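Local coordinates for putative alpha-N-acetylgalactosaminidase (PDB 3CC1), which probably hydrolyses terminal alpha-linked N-acetylgalactosamine residues from glycoconjugates, at residues A[318-321]-A[322-325]. Residues are numbered along the deposited sequence; the frame is centred on the assembly and turned at random.
Sequences GGEL and RDND
Glu-320 and Arg-322 form a bidentate salt bridge at the start of a short 3-10 turn. The turn lies in the loop between strand 315-317 of the TIM-barrel-type domain and helix 326-332. Arg-322 offers NE and NH2, one to each carboxylate oxygen: NE reaches Glu-320 OE2 at 2.8 Å and NH2 reaches Glu-320 OE1 at 2.9 Å. Both oxygens lie near the guanidinium plane, but both are met from above the carboxylate plane, and the two planes are 61° apart. Glu-320 CG is anti to the backbone N (chi1 169°) and the chain then bends at chi2 (48°), which folds the carboxylate back over the start of the turn. There the anti lone pair of Glu-320 OE2 takes Arg-322 N at 2.9 Å. OE2 thus accepts two bonds from one residue. Tyr-22 and Asn-34 bind Glu-320 OE1, and Glu-29 pairs with Arg-322 NH1; Asn-34 and Glu-29 tie the bridge to helix 28-41. The donors Arg-322, Tyr-22 and Asn-34 probably favour a charged carboxylate on this buried glutamate. Asp-323 turns OD2 to His-279, while its backbone N bonds Glu-320 O. Asn-324 N closes the next step on Leu-321 O, and the Asn-324 amide lies alongside Leu-321, with ND2 3.7 Å from Leu-321 CD2. One water donates to both Glu-320 O (2.7 Å) and Asn-324 OD1 (2.8 Å).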
ATOM      1  N   GLY A 318      21.477  -1.917 -22.967  1.00 21.98           N
ATOM      2  CA  GLY A 318      20.592  -2.726 -23.791  1.00 22.59           C
ATOM      3  C   GLY A 318      20.296  -2.205 -25.181  1.00 23.29           C
ATOM      4  O   GLY A 318      19.610  -2.864 -25.986  1.00 24.44           O
ATOM      5  N   GLY A 319      20.834  -1.034 -25.475  1.00 23.55           N
ATOM      6  CA  GLY A 319      20.754  -0.448 -26.803  1.00 22.51           C
ATOM      7  C   GLY A 319      21.792  -0.981 -27.780  1.00 22.71           C
ATOM      8  O   GLY A 319      22.759  -1.661 -27.415  1.00 22.04           O
ATOM      9  N   GLU A 320      21.526  -0.692 -29.045  1.00 22.20           N
ATOM     10  CA  GLU A 320      22.462  -0.907 -30.127  1.00 22.38           C
ATOM     11  C   GLU A 320      23.490   0.216 -30.047  1.00 21.41           C
ATOM     12  O   GLU A 320      23.249   1.320 -30.524  1.00 20.59           O
ATOM     13  CB  GLU A 320      21.748  -0.913 -31.487  1.00 22.16           C
ATOM     14  CG  GLU A 320      22.681  -0.870 -32.733  1.00 23.07           C
ATOM     15  CD  GLU A 320      23.841  -1.882 -32.687  1.00 24.06           C
ATOM     16  OE1 GLU A 320      23.602  -3.106 -32.832  1.00 22.05           O
ATOM     17  OE2 GLU A 320      24.996  -1.423 -32.540  1.00 20.71           O
ATOM     18  N   LEU A 321      24.632  -0.125 -29.466  1.00 20.82           N
ATOM     19  CA  LEU A 321      25.693   0.842 -29.169  1.00 21.96           C
ATOM     20  C   LEU A 321      26.123   1.670 -30.375  1.00 22.10           C
ATOM     21  O   LEU A 321      26.469   2.868 -30.235  1.00 22.74           O
ATOM     22  CB  LEU A 321      26.916   0.139 -28.562  1.00 22.22           C
ATOM     23  CG  LEU A 321      26.815  -0.299 -27.094  1.00 22.05           C
ATOM     24  CD1 LEU A 321      27.955  -1.252 -26.765  1.00 23.01           C
ATOM     25  CD2 LEU A 321      26.804   0.900 -26.142  1.00 21.01           C
ATOM     26  N   ARG A 322      26.122   1.044 -31.551  1.00 23.02           N
ATOM     27  CA  ARG A 322      26.662   1.667 -32.744  1.00 22.82           C
ATOM     28  C   ARG A 322      25.824   2.856 -33.152  1.00 24.14           C
ATOM     29  O   ARG A 322      26.300   3.735 -33.866  1.00 23.51           O
ATOM     30  CB  ARG A 322      26.792   0.692 -33.923  1.00 23.44           C
ATOM     31  CG  ARG A 322      28.012  -0.200 -33.840  1.00 22.20           C
ATOM     32  CD  ARG A 322      27.924  -1.355 -34.794  1.00 23.26           C
ATOM     33  NE  ARG A 322      26.781  -2.226 -34.514  1.00 21.91           N
ATOM     34  CZ  ARG A 322      26.362  -3.180 -35.334  1.00 22.63           C
ATOM     35  NH1 ARG A 322      27.027  -3.448 -36.431  1.00 23.34           N
ATOM     36  NH2 ARG A 322      25.316  -3.929 -35.034  1.00 25.36           N
ATOM     37  N   ASP A 323      24.593   2.908 -32.658  1.00 24.32           N
ATOM     38  CA  ASP A 323      23.696   4.010 -33.004  1.00 25.05           C
ATOM     39  C   ASP A 323      23.654   5.103 -31.941  1.00 24.89           C
ATOM     40  O   ASP A 323      22.803   5.983 -31.985  1.00 25.99           O
ATOM     41  CB  ASP A 323      22.286   3.485 -33.238  1.00 24.93           C
ATOM     42  CG  ASP A 323      22.191   2.639 -34.477  1.00 25.68           C
ATOM     43  OD1 ASP A 323      23.038   2.833 -35.359  1.00 25.08           O
ATOM     44  OD2 ASP A 323      21.282   1.794 -34.564  1.00 25.88           O
ATOM     45  N   ASN A 324      24.555   5.039 -30.971  1.00 24.77           N
ATOM     46  CA  ASN A 324      24.577   6.022 -29.880  1.00 24.07           C
ATOM     47  C   ASN A 324      24.716   7.455 -30.417  1.00 24.09           C
ATOM     48  O   ASN A 324      25.354   7.687 -31.440  1.00 24.26           O
ATOM     49  CB  ASN A 324      25.761   5.802 -28.939  1.00 24.24           C
ATOM     50  CG  ASN A 324      25.506   4.748 -27.888  1.00 24.04           C
ATOM     51  OD1 ASN A 324      24.383   4.243 -27.744  1.00 23.91           O
ATOM     52  ND2 ASN A 324      26.551   4.437 -27.111  1.00 19.84           N
ATOM     53  N   ASP A 325      24.135   8.407 -29.714  1.00 23.00           N
ATOM     54  CA  ASP A 325      24.457   9.821 -29.949  1.00 23.64           C
ATOM     55  C   ASP A 325      25.408  10.287 -28.880  1.00 23.07           C
ATOM     56  O   ASP A 325      25.792   9.519 -28.005  1.00 22.07           O
ATOM     57  CB  ASP A 325      23.216  10.717 -29.971  1.00 23.97           C
ATOM     58  CG  ASP A 325      22.317  10.548 -28.738  1.00 25.15           C
ATOM     59  OD1 ASP A 325      22.651   9.792 -27.787  1.00 27.65           O
ATOM     60  OD2 ASP A 325      21.265  11.208 -28.725  1.00 23.55           O
TER
HETATM   61  O   HOH W   1      22.103   3.219 -28.968  1.00 25.18           O